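Local coordinates for protein SAM-dependent methyltransferase (Pyrococcus horikoshii, PDB 1WZN) that probably transfers methyl groups from S-adenosyl-L-methionine to a substrate not yet identified, and holds the product S-adenosyl-L-homocysteine here, at residues V67-H72 with G95-I100; I54-L59 with L88-L93; L7-Y12 with E73-V78. One frame throughout, in Å; residues are numbered along the deposited sequence.

Contact 1 (V67-H72 with G95-I100); sequences VGLDLH and GDVLEI. With SAH (S-adenosyl-L-homocysteine), chain F.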
loop_
_atom_site.group_PDB
_atom_site.type_symbol
_atom_site.label_atom_id
_atom_site.label_comp_id
_atom_site.label_asym_id
_atom_site.label_seq_id
_atom_site.Cartn_x
_atom_site.Cartn_y
_atom_site.Cartn_z
ATOM N N VAL A 67 27.974 -35.472 8.694
ATOM C CA VAL A 67 27.799 -35.382 10.140
ATOM C C VAL A 67 26.884 -34.169 10.330
ATOM O O VAL A 67 27.204 -33.082 9.859
ATOM C CB VAL A 67 29.135 -35.110 10.861
ATOM C CG1 VAL A 67 28.888 -34.855 12.348
ATOM C CG2 VAL A 67 30.079 -36.303 10.675
ATOM N N GLY A 68 25.742 -34.357 10.989
ATOM C CA GLY A 68 24.829 -33.242 11.203
ATOM C C GLY A 68 24.802 -32.859 12.668
ATOM O O GLY A 68 24.760 -33.731 13.529
ATOM N N LEU A 69 24.834 -31.560 12.954
ATOM C CA LEU A 69 24.822 -31.080 14.330
ATOM C C LEU A 69 23.681 -30.091 14.549
ATOM O O LEU A 69 23.471 -29.189 13.743
ATOM C CB LEU A 69 26.150 -30.382 14.653
ATOM C CG LEU A 69 26.256 -29.683 16.011
ATOM C CD1 LEU A 69 26.450 -30.712 17.113
ATOM C CD2 LEU A 69 27.425 -28.719 15.988
ATOM N N ASP A 70 22.937 -30.263 15.635
ATOM C CA ASP A 70 21.864 -29.327 15.932
ATOM C C ASP A 70 21.695 -29.171 17.433
ATOM O O ASP A 70 21.936 -30.098 18.209
ATOM C CB ASP A 70 20.542 -29.760 15.272
ATOM C CG ASP A 70 19.554 -28.604 15.139
ATOM O OD1 ASP A 70 18.842 -28.311 16.118
ATOM O OD2 ASP A 70 19.507 -27.972 14.059
ATOM N N LEU A 71 21.301 -27.972 17.837
ATOM C CA LEU A 71 21.101 -27.662 19.238
ATOM C C LEU A 71 19.902 -28.399 19.826
ATOM O O LEU A 71 19.902 -28.757 21.003
ATOM C CB LEU A 71 20.893 -26.148 19.404
ATOM C CG LEU A 71 20.732 -25.599 20.824
ATOM C CD1 LEU A 71 21.990 -25.891 21.635
ATOM C CD2 LEU A 71 20.486 -24.092 20.755
ATOM N N HIS A 72 18.885 -28.639 19.005
ATOM C CA HIS A 72 17.675 -29.279 19.494
ATOM C C HIS A 72 17.444 -30.738 19.123
ATOM O O HIS A 72 17.337 -31.095 17.949
ATOM C CB HIS A 72 16.463 -28.439 19.078
ATOM C CG HIS A 72 16.482 -27.051 19.639
ATOM N ND1 HIS A 72 16.920 -25.962 18.918
ATOM C CD2 HIS A 72 16.169 -26.587 20.872
ATOM C CE1 HIS A 72 16.878 -24.884 19.684
ATOM N NE2 HIS A 72 16.426 -25.237 20.873
ATOM N N GLY A 95 24.299 -30.386 19.921
ATOM C CA GLY A 95 25.302 -29.467 20.420
ATOM C C GLY A 95 25.143 -28.091 19.811
ATOM O O GLY A 95 24.406 -27.907 18.839
ATOM N N ASP A 96 25.846 -27.128 20.392
ATOM C CA ASP A 96 25.830 -25.741 19.943
ATOM C C ASP A 96 26.932 -25.590 18.890
ATOM O O ASP A 96 28.072 -26.019 19.116
ATOM C CB ASP A 96 26.132 -24.838 21.144
ATOM C CG ASP A 96 25.921 -23.363 20.852
ATOM O OD1 ASP A 96 26.086 -22.934 19.693
ATOM O OD2 ASP A 96 25.608 -22.624 21.808
ATOM N N VAL A 97 26.605 -24.995 17.745
ATOM C CA VAL A 97 27.599 -24.801 16.693
ATOM C C VAL A 97 28.757 -23.922 17.164
ATOM O O VAL A 97 29.871 -24.034 16.649
ATOM C CB VAL A 97 26.999 -24.143 15.414
ATOM C CG1 VAL A 97 25.952 -25.056 14.790
ATOM C CG2 VAL A 97 26.404 -22.779 15.743
ATOM N N LEU A 98 28.500 -23.051 18.138
ATOM C CA LEU A 98 29.548 -22.165 18.642
ATOM C C LEU A 98 30.541 -22.890 19.536
ATOM O O LEU A 98 31.549 -22.316 19.953
ATOM C CB LEU A 98 28.933 -20.994 19.409
ATOM C CG LEU A 98 27.991 -20.096 18.605
ATOM C CD1 LEU A 98 27.439 -19.000 19.505
ATOM C CD2 LEU A 98 28.730 -19.490 17.419
ATOM N N GLU A 99 30.259 -24.152 19.830
ATOM C CA GLU A 99 31.128 -24.935 20.694
ATOM C C GLU A 99 31.778 -26.127 20.006
ATOM O O GLU A 99 32.331 -26.999 20.677
ATOM C CB GLU A 99 30.340 -25.420 21.913
ATOM C CG GLU A 99 29.966 -24.317 22.894
ATOM C CD GLU A 99 28.925 -24.763 23.910
ATOM O OE1 GLU A 99 28.874 -25.970 24.226
ATOM O OE2 GLU A 99 28.164 -23.900 24.402
ATOM N N ILE A 100 31.713 -26.187 18.679
ATOM C CA ILE A 100 32.332 -27.314 17.996
ATOM C C ILE A 100 33.836 -27.262 18.225
ATOM O O ILE A 100 34.404 -26.187 18.439
ATOM C CB ILE A 100 32.049 -27.319 16.473
ATOM C CG1 ILE A 100 32.594 -26.044 15.819
ATOM C CG2 ILE A 100 30.549 -27.480 16.227
ATOM C CD1 ILE A 100 32.456 -26.037 14.299
HETATM N N SAH F . 19.603 -26.578 8.088
HETATM C CA SAH F . 18.141 -26.978 8.257
HETATM C CB SAH F . 17.372 -26.263 9.335
HETATM C CG SAH F . 17.166 -24.758 9.293
HETATM S SD SAH F . 16.260 -24.326 10.847
HETATM C C SAH F . 17.463 -26.784 6.827
HETATM O O SAH F . 18.143 -26.374 5.868
HETATM O OXT SAH F . 16.208 -27.091 6.756
HETATM C "C5'" SAH F . 17.473 -23.575 11.863
HETATM C "C4'" SAH F . 18.189 -24.656 12.811
HETATM O "O4'" SAH F . 19.100 -23.853 13.571
HETATM C "C3'" SAH F . 17.310 -25.314 13.849
HETATM O "O3'" SAH F . 17.278 -26.728 13.655
HETATM C "C2'" SAH F . 17.961 -24.848 15.217
HETATM O "O2'" SAH F . 17.823 -25.822 16.243
HETATM C "C1'" SAH F . 19.396 -24.571 14.807
HETATM N N9 SAH F . 20.133 -23.772 15.596
HETATM C C8 SAH F . 19.979 -22.460 16.022
HETATM N N7 SAH F . 20.916 -22.012 16.792
HETATM C C5 SAH F . 21.813 -23.109 16.923
HETATM C C6 SAH F . 23.045 -23.239 17.646
HETATM N N6 SAH F . 23.588 -22.256 18.378
HETATM N N1 SAH F . 23.652 -24.473 17.536
HETATM C C2 SAH F . 23.132 -25.500 16.802
HETATM N N3 SAH F . 21.952 -25.410 16.094
HETATM C C4 SAH F . 21.350 -24.193 16.201
#

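Contact 2 (I54-L59 with L88-L93); sequences IPTLEL and LKIEFL. With SAH (S-adenosyl-L-homocysteine), chain F.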
loop_
_atom_site.group_PDB
_atom_site.type_symbol
_atom_site.label_atom_id
_atom_site.label_comp_id
_atom_site.label_asym_id
_atom_site.label_seq_id
_atom_site.Cartn_x
_atom_site.Cartn_y
_atom_site.Cartn_z
ATOM N N ILE A 54 16.921 -31.821 6.085
ATOM C CA ILE A 54 16.453 -31.733 4.706
ATOM C C ILE A 54 17.620 -31.788 3.710
ATOM O O ILE A 54 17.687 -32.701 2.887
ATOM C CB ILE A 54 15.579 -30.463 4.514
ATOM C CG1 ILE A 54 14.247 -30.670 5.246
ATOM C CG2 ILE A 54 15.326 -30.200 3.033
ATOM C CD1 ILE A 54 13.383 -29.432 5.370
ATOM N N PRO A 55 18.560 -30.825 3.767
ATOM C CA PRO A 55 19.661 -30.934 2.801
ATOM C C PRO A 55 20.682 -32.009 3.211
ATOM O O PRO A 55 21.407 -32.544 2.371
ATOM C CB PRO A 55 20.255 -29.523 2.790
ATOM C CG PRO A 55 20.000 -29.044 4.194
ATOM C CD PRO A 55 18.590 -29.525 4.465
ATOM N N THR A 56 20.728 -32.316 4.506
ATOM C CA THR A 56 21.643 -33.319 5.056
ATOM C C THR A 56 21.428 -34.681 4.383
ATOM O O THR A 56 22.374 -35.320 3.925
ATOM C CB THR A 56 21.413 -33.494 6.579
ATOM O OG1 THR A 56 21.218 -32.206 7.183
ATOM C CG2 THR A 56 22.618 -34.166 7.232
ATOM N N LEU A 57 20.177 -35.123 4.345
ATOM C CA LEU A 57 19.836 -36.400 3.728
ATOM C C LEU A 57 20.063 -36.383 2.219
ATOM O O LEU A 57 20.485 -37.385 1.636
ATOM C CB LEU A 57 18.384 -36.774 4.049
ATOM C CG LEU A 57 18.173 -37.539 5.368
ATOM C CD1 LEU A 57 18.518 -36.647 6.555
ATOM C CD2 LEU A 57 16.731 -38.008 5.464
ATOM N N GLU A 58 19.799 -35.245 1.580
ATOM C CA GLU A 58 20.006 -35.142 0.138
ATOM C C GLU A 58 21.497 -35.333 -0.174
ATOM O O GLU A 58 21.863 -36.035 -1.126
ATOM C CB GLU A 58 19.505 -33.782 -0.368
ATOM C CG GLU A 58 19.656 -33.550 -1.870
ATOM C CD GLU A 58 19.007 -34.631 -2.727
ATOM O OE1 GLU A 58 17.959 -35.179 -2.325
ATOM O OE2 GLU A 58 19.544 -34.916 -3.821
ATOM N N LEU A 59 22.358 -34.715 0.631
ATOM C CA LEU A 59 23.804 -34.856 0.453
ATOM C C LEU A 59 24.211 -36.312 0.704
ATOM O O LEU A 59 25.021 -36.877 -0.032
ATOM C CB LEU A 59 24.555 -33.928 1.424
ATOM C CG LEU A 59 24.660 -32.457 0.991
ATOM C CD1 LEU A 59 24.997 -31.550 2.172
ATOM C CD2 LEU A 59 25.736 -32.354 -0.087
ATOM N N LEU A 88 19.862 -44.220 4.994
ATOM C CA LEU A 88 21.004 -43.335 4.844
ATOM C C LEU A 88 21.766 -43.332 6.157
ATOM O O LEU A 88 21.171 -43.255 7.232
ATOM C CB LEU A 88 20.533 -41.924 4.478
ATOM C CG LEU A 88 19.861 -41.857 3.101
ATOM C CD1 LEU A 88 19.242 -40.479 2.868
ATOM C CD2 LEU A 88 20.895 -42.179 2.023
ATOM N N LYS A 89 23.084 -43.447 6.062
ATOM C CA LYS A 89 23.931 -43.471 7.240
ATOM C C LYS A 89 24.511 -42.081 7.483
ATOM O O LYS A 89 25.386 -41.622 6.747
ATOM C CB LYS A 89 25.053 -44.497 7.050
ATOM C CG LYS A 89 24.550 -45.925 6.867
ATOM C CD LYS A 89 25.696 -46.933 6.842
ATOM C CE LYS A 89 25.164 -48.361 6.744
ATOM N NZ LYS A 89 26.255 -49.376 6.743
ATOM N N ILE A 90 23.995 -41.416 8.509
ATOM C CA ILE A 90 24.440 -40.071 8.862
ATOM C C ILE A 90 24.645 -40.013 10.364
ATOM O O ILE A 90 23.857 -40.570 11.124
ATOM C CB ILE A 90 23.373 -39.001 8.493
ATOM C CG1 ILE A 90 23.126 -39.007 6.980
ATOM C CG2 ILE A 90 23.827 -37.620 8.973
ATOM C CD1 ILE A 90 21.910 -38.189 6.540
ATOM N N GLU A 91 25.712 -39.356 10.790
ATOM C CA GLU A 91 25.975 -39.216 12.210
ATOM C C GLU A 91 25.345 -37.896 12.667
ATOM O O GLU A 91 25.819 -36.816 12.306
ATOM C CB GLU A 91 27.488 -39.204 12.478
ATOM C CG GLU A 91 27.863 -38.818 13.906
ATOM C CD GLU A 91 29.351 -38.931 14.182
ATOM O OE1 GLU A 91 30.159 -38.703 13.253
ATOM O OE2 GLU A 91 29.715 -39.235 15.338
ATOM N N PHE A 92 24.264 -37.989 13.434
ATOM C CA PHE A 92 23.590 -36.799 13.948
ATOM C C PHE A 92 24.026 -36.565 15.394
ATOM O O PHE A 92 23.986 -37.479 16.223
ATOM C CB PHE A 92 22.069 -36.969 13.856
ATOM C CG PHE A 92 21.525 -36.781 12.464
ATOM C CD1 PHE A 92 21.543 -35.522 11.863
ATOM C CD2 PHE A 92 21.016 -37.858 11.746
ATOM C CE1 PHE A 92 21.057 -35.338 10.560
ATOM C CE2 PHE A 92 20.530 -37.688 10.451
ATOM C CZ PHE A 92 20.548 -36.426 9.854
ATOM N N LEU A 93 24.445 -35.336 15.682
ATOM C CA LEU A 93 24.928 -34.959 17.008
ATOM C C LEU A 93 24.198 -33.742 17.555
ATOM O O LEU A 93 23.849 -32.834 16.802
ATOM C CB LEU A 93 26.415 -34.605 16.935
ATOM C CG LEU A 93 27.365 -35.597 16.264
ATOM C CD1 LEU A 93 28.719 -34.936 16.015
ATOM C CD2 LEU A 93 27.509 -36.816 17.145
HETATM N N SAH F . 19.603 -26.578 8.088
HETATM C CA SAH F . 18.141 -26.978 8.257
HETATM C CB SAH F . 17.372 -26.263 9.335
HETATM C CG SAH F . 17.166 -24.758 9.293
HETATM S SD SAH F . 16.260 -24.326 10.847
HETATM C C SAH F . 17.463 -26.784 6.827
HETATM O O SAH F . 18.143 -26.374 5.868
HETATM O OXT SAH F . 16.208 -27.091 6.756
HETATM C "C5'" SAH F . 17.473 -23.575 11.863
HETATM C "C4'" SAH F . 18.189 -24.656 12.811
HETATM O "O4'" SAH F . 19.100 -23.853 13.571
HETATM C "C3'" SAH F . 17.310 -25.314 13.849
HETATM O "O3'" SAH F . 17.278 -26.728 13.655
HETATM C "C2'" SAH F . 17.961 -24.848 15.217
HETATM O "O2'" SAH F . 17.823 -25.822 16.243
HETATM C "C1'" SAH F . 19.396 -24.571 14.807
HETATM N N9 SAH F . 20.133 -23.772 15.596
HETATM C C8 SAH F . 19.979 -22.460 16.022
HETATM N N7 SAH F . 20.916 -22.012 16.792
HETATM C C5 SAH F . 21.813 -23.109 16.923
HETATM C C6 SAH F . 23.045 -23.239 17.646
HETATM N N6 SAH F . 23.588 -22.256 18.378
HETATM N N1 SAH F . 23.652 -24.473 17.536
HETATM C C2 SAH F . 23.132 -25.500 16.802
HETATM N N3 SAH F . 21.952 -25.410 16.094
HETATM C C4 SAH F . 21.350 -24.193 16.201
#

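Contact 3 (L7-Y12 with E73-V78); sequences LLAEYY and EEMLRV. With SAH (S-adenosyl-L-homocysteine), chain F; SO4 (sulfate ion), chain D.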
loop_
_atom_site.group_PDB
_atom_site.type_symbol
_atom_site.label_atom_id
_atom_site.label_comp_id
_atom_site.label_asym_id
_atom_site.label_seq_id
_atom_site.Cartn_x
_atom_site.Cartn_y
_atom_site.Cartn_z
ATOM N N LEU A 7 8.647 -27.448 20.262
ATOM C CA LEU A 7 7.248 -27.856 20.259
ATOM C C LEU A 7 6.697 -28.084 18.841
ATOM O O LEU A 7 5.792 -28.880 18.628
ATOM C CB LEU A 7 6.423 -26.817 21.023
ATOM C CG LEU A 7 6.764 -26.796 22.518
ATOM C CD1 LEU A 7 6.803 -25.383 23.099
ATOM C CD2 LEU A 7 5.772 -27.589 23.375
ATOM N N LEU A 8 7.251 -27.340 17.846
ATOM C CA LEU A 8 6.739 -27.465 16.470
ATOM C C LEU A 8 7.653 -28.335 15.600
ATOM O O LEU A 8 7.481 -28.468 14.394
ATOM C CB LEU A 8 6.623 -26.065 15.838
ATOM C CG LEU A 8 5.443 -25.255 16.386
ATOM C CD1 LEU A 8 5.485 -23.797 15.927
ATOM C CD2 LEU A 8 4.085 -25.806 15.937
ATOM N N ALA A 9 8.662 -28.975 16.181
ATOM C CA ALA A 9 9.595 -29.781 15.390
ATOM C C ALA A 9 8.937 -30.792 14.449
ATOM O O ALA A 9 9.312 -30.885 13.285
ATOM C CB ALA A 9 10.591 -30.496 16.316
ATOM N N GLU A 10 7.967 -31.552 14.948
ATOM C CA GLU A 10 7.294 -32.548 14.117
ATOM C C GLU A 10 6.489 -31.930 12.966
ATOM O O GLU A 10 6.028 -32.646 12.075
ATOM C CB GLU A 10 6.366 -33.428 14.969
ATOM C CG GLU A 10 7.058 -34.327 15.993
ATOM C CD GLU A 10 8.018 -35.332 15.367
ATOM O OE1 GLU A 10 7.852 -35.673 14.176
ATOM O OE2 GLU A 10 8.935 -35.789 16.077
ATOM N N TYR A 11 6.325 -30.607 12.977
ATOM C CA TYR A 11 5.583 -29.918 11.923
ATOM C C TYR A 11 6.509 -29.131 11.002
ATOM O O TYR A 11 6.067 -28.565 10.003
ATOM C CB TYR A 11 4.553 -28.955 12.531
ATOM C CG TYR A 11 3.477 -29.637 13.344
ATOM C CD1 TYR A 11 2.400 -30.272 12.724
ATOM C CD2 TYR A 11 3.556 -29.679 14.735
ATOM C CE1 TYR A 11 1.425 -30.935 13.475
ATOM C CE2 TYR A 11 2.587 -30.338 15.492
ATOM C CZ TYR A 11 1.529 -30.963 14.855
ATOM O OH TYR A 11 0.581 -31.614 15.608
ATOM N N TYR A 12 7.795 -29.093 11.335
ATOM C CA TYR A 12 8.760 -28.348 10.528
ATOM C C TYR A 12 8.749 -28.719 9.038
ATOM O O TYR A 12 8.704 -27.843 8.173
ATOM C CB TYR A 12 10.179 -28.545 11.087
ATOM C CG TYR A 12 11.207 -27.622 10.458
ATOM C CD1 TYR A 12 11.393 -26.319 10.937
ATOM C CD2 TYR A 12 11.965 -28.037 9.369
ATOM C CE1 TYR A 12 12.312 -25.460 10.339
ATOM C CE2 TYR A 12 12.885 -27.184 8.763
ATOM C CZ TYR A 12 13.051 -25.896 9.254
ATOM O OH TYR A 12 13.941 -25.050 8.641
ATOM N N GLU A 73 17.346 -31.565 20.156
ATOM C CA GLU A 73 17.113 -32.994 20.010
ATOM C C GLU A 73 15.784 -33.253 19.305
ATOM O O GLU A 73 15.632 -34.246 18.591
ATOM C CB GLU A 73 17.103 -33.648 21.395
ATOM C CG GLU A 73 17.089 -35.163 21.374
ATOM C CD GLU A 73 18.261 -35.731 20.599
ATOM O OE1 GLU A 73 19.406 -35.298 20.842
ATOM O OE2 GLU A 73 18.032 -36.611 19.747
ATOM N N GLU A 74 14.814 -32.361 19.503
ATOM C CA GLU A 74 13.512 -32.538 18.864
ATOM C C GLU A 74 13.634 -32.522 17.337
ATOM O O GLU A 74 12.895 -33.223 16.636
ATOM C CB GLU A 74 12.530 -31.451 19.324
ATOM C CG GLU A 74 12.225 -31.487 20.822
ATOM C CD GLU A 74 13.111 -30.556 21.630
ATOM O OE1 GLU A 74 14.296 -30.380 21.264
ATOM O OE2 GLU A 74 12.624 -30.005 22.641
ATOM N N MET A 75 14.560 -31.716 16.821
ATOM C CA MET A 75 14.775 -31.648 15.376
ATOM C C MET A 75 15.544 -32.884 14.910
ATOM O O MET A 75 15.200 -33.495 13.892
ATOM C CB MET A 75 15.558 -30.383 15.005
ATOM C CG MET A 75 14.814 -29.077 15.289
ATOM S SD MET A 75 13.375 -28.845 14.213
ATOM C CE MET A 75 14.162 -28.332 12.721
ATOM N N LEU A 76 16.590 -33.247 15.650
ATOM C CA LEU A 76 17.401 -34.416 15.316
ATOM C C LEU A 76 16.557 -35.692 15.307
ATOM O O LEU A 76 16.814 -36.617 14.530
ATOM C CB LEU A 76 18.551 -34.573 16.320
ATOM C CG LEU A 76 19.576 -33.436 16.406
ATOM C CD1 LEU A 76 20.599 -33.735 17.490
ATOM C CD2 LEU A 76 20.260 -33.264 15.057
ATOM N N ARG A 77 15.551 -35.743 16.176
ATOM C CA ARG A 77 14.685 -36.913 16.243
ATOM C C ARG A 77 14.059 -37.160 14.874
ATOM O O ARG A 77 13.987 -38.299 14.409
ATOM C CB ARG A 77 13.589 -36.703 17.292
ATOM C CG ARG A 77 12.655 -37.888 17.443
ATOM C CD ARG A 77 11.628 -37.659 18.542
ATOM N NE ARG A 77 10.748 -38.817 18.685
ATOM C CZ ARG A 77 9.786 -38.922 19.598
ATOM N NH1 ARG A 77 9.574 -37.935 20.461
ATOM N NH2 ARG A 77 9.036 -40.016 19.649
ATOM N N VAL A 78 13.608 -36.079 14.237
ATOM C CA VAL A 78 12.997 -36.152 12.914
ATOM C C VAL A 78 14.031 -36.548 11.870
ATOM O O VAL A 78 13.777 -37.395 11.018
ATOM C CB VAL A 78 12.378 -34.782 12.506
ATOM C CG1 VAL A 78 11.763 -34.875 11.105
ATOM C CG2 VAL A 78 11.331 -34.364 13.530
HETATM N N SAH F . 19.603 -26.578 8.088
HETATM C CA SAH F . 18.141 -26.978 8.257
HETATM C CB SAH F . 17.372 -26.263 9.335
HETATM C CG SAH F . 17.166 -24.758 9.293
HETATM S SD SAH F . 16.260 -24.326 10.847
HETATM C C SAH F . 17.463 -26.784 6.827
HETATM O O SAH F . 18.143 -26.374 5.868
HETATM O OXT SAH F . 16.208 -27.091 6.756
HETATM C "C5'" SAH F . 17.473 -23.575 11.863
HETATM C "C4'" SAH F . 18.189 -24.656 12.811
HETATM O "O4'" SAH F . 19.100 -23.853 13.571
HETATM C "C3'" SAH F . 17.310 -25.314 13.849
HETATM O "O3'" SAH F . 17.278 -26.728 13.655
HETATM C "C2'" SAH F . 17.961 -24.848 15.217
HETATM O "O2'" SAH F . 17.823 -25.822 16.243
HETATM C "C1'" SAH F . 19.396 -24.571 14.807
HETATM N N9 SAH F . 20.133 -23.772 15.596
HETATM C C8 SAH F . 19.979 -22.460 16.022
HETATM N N7 SAH F . 20.916 -22.012 16.792
HETATM C C5 SAH F . 21.813 -23.109 16.923
HETATM C C6 SAH F . 23.045 -23.239 17.646
HETATM N N6 SAH F . 23.588 -22.256 18.378
HETATM N N1 SAH F . 23.652 -24.473 17.536
HETATM C C2 SAH F . 23.132 -25.500 16.802
HETATM N N3 SAH F . 21.952 -25.410 16.094
HETATM C C4 SAH F . 21.350 -24.193 16.201
HETATM S S SO4 D . 10.861 -41.906 16.413
HETATM O O1 SO4 D . 12.094 -41.377 17.026
HETATM O O2 SO4 D . 11.072 -42.122 14.968
HETATM O O3 SO4 D . 9.764 -40.942 16.616
HETATM O O4 SO4 D . 10.515 -43.191 17.054
HETATM O O HOH W 1 10.560 -34.238 17.646
#

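Contact 1 (V67-H72 with G95-I100)
Gly-95 N donates to the backbone O of Asp-70 at 2.9 Å. The bond joins the end of strand 65-70 to the turn after strand 91-94. Beside this bond Leu-69 fills the apolar side of the contact. Its CG stands anti to the backbone N (chi1 174°), which carries CD1 against the backbone of Gly-95 and CD2 toward Val-97 and Ile-100. Leu-69 CD2 and Ile-100 CG2 are tight, at 3.4 Å.

Both segments also hold S-adenosyl-L-homocysteine. Asp-70 takes the ribose with both oxygens: OD1 accepts from O2' at 2.7 Å and OD2 from O3' at 2.6 Å. His-72 ND1 donates to O2' at 2.8 Å, in the plane of the imidazole. The adenine is read by the other segment. Adenine N6 donates to Asp-96 OD1 at 2.9 Å. Val-97 N donates to adenine N1 at 3.0 Å. Leu-71 and Val-97 lie against opposite faces of the base.

A second shell fixes both acids. Asp-70 OD1 accepts from His-72 N and Asp-96 OD1 from Leu-98 N, each closing an Asx turn. Asp-70 OD2 also accepts from Gly-51 N. An acid at the end of the second strand, gripping the ribose hydroxyls, is a hallmark of the Rossmann-like class I methyltransferases.

Contact 2 (I54-L59 with L88-L93)
Thr-56 OG1 is hydrogen-bonded to Asp-47 OD2, on strand 44-48, two places along the sheet from strand 91-94, and its methyl group faces Ile-90 and Phe-92. This bond ties helix 54-61 to the sheet of the Rossmann-like methyltransferase fold. The helix packs here on one face of that sheet, at its edge strand 91-94 and the residues leading into it. The contact itself is apolar.

The torsion of Thr-56 splits its two branches. CG2 is anti to the backbone N, while OG1 lies beside that N (chi1 -42°). The hydroxyl can therefore reach Asp-47 while the methyl meets the hydrophobic residues. Thr-56 CG2 lies 3.9 Å from Phe-92 CE1, approaching the ring obliquely. Thr-56 CG2 is also 4.1 Å from Ile-90 CG2.

Leu-57 is the other helix residue in the contact. It touches three residues of 88-93. Leu-57 CD1 meets Ile-90 CD1 at 3.7 Å, the two side chains crossing at about a right angle. Leu-57 CD1 also sits at the edge of the Phe-92 ring, in its plane, 3.9 Å from Phe-92 CZ. Leu-57 CB meets Leu-88 CD1 at 4.0 Å. Within its own segment, Ile-90 CG2 lies over one face of the Phe-92 ring, toward its rim, so Phe-92 is held by Ile-90 as well as by the helix. Leu-76 and Ala-79 of helix 73-85 add further contacts to Phe-92.

The start of the helix turns toward the cofactor product, near the amino acid end of S-adenosyl-L-homocysteine. Ile-54 CD1 approaches the carboxylate atom OXT. Pro-55 CD lies 3.5 Å from the other carboxylate oxygen, atom O of the ligand.

Contact 3 (L7-Y12 with E73-V78)
The loop 7-12 runs against the first turns of helix 73-85, nearest at Ala-9 and Met-75, whose CA atoms are 5.5 Å apart. Ala-9 points its methyl at the helix, and its CB meets Glu-74 CB at 3.7 Å. Met-75 bends at both chi2 (-68°) and chi3 (-77°), which swings its methyl over one face of the Tyr-12 ring. Met-75 CE sits 3.9 Å from the centroid of the Tyr-12 ring, 14° off its normal, a CH-pi contact. Met-75 SD is set obliquely to that ring, a Met-aromatic contact. Thus the N-terminal segment packs on the helix that follows the second strand of the Rossmann-like core, and reaches the ligand. Tyr-12 OH lies 3.3 Å from SD of S-adenosyl-L-homocysteine, and Met-75 CE lies 3.6 Å from its O3'.

The outer side is polar. One water donates both to Glu-10 OE2 and to Glu-74 O, each at 2.7 Å. The Glu-10 carboxylate rests on Val-78 CG2, and its OE1 salt-bridges Arg-81. Glu-10 OE2 is 4.4 Å from Arg-77 NE but well out of the guanidinium plane, so only charge attraction is likely. Arg-77 NE and NH2 donate to O3 of a sulfate, probably from the crystallisation liquor.

Contact 2 is the buried one: apolar side chains join helix 54-61 to the sheet edge. Contact 1 lies partly buried at the ends of neighbouring strands 65-70 and 91-94. It pairs one backbone bond and apolar packing by Leu-69 with polar groups that bind ribose and adenine. Contact 3 is also partly buried, with apolar and aromatic groups near the ligand and charges on its outer side. They use neighbouring elements of the fold. Gly-68 of contact 1 probably bonds to Glu-91 and Leu-93 of contact 2 through the backbone. Leu-76 of contact 3 packs on Asp-70 and Phe-92. All touch S-adenosyl-L-homocysteine: contact 1 at the nucleoside, contact 2 at the carboxylate, contact 3 at the sulfur and beside the ribose O3'.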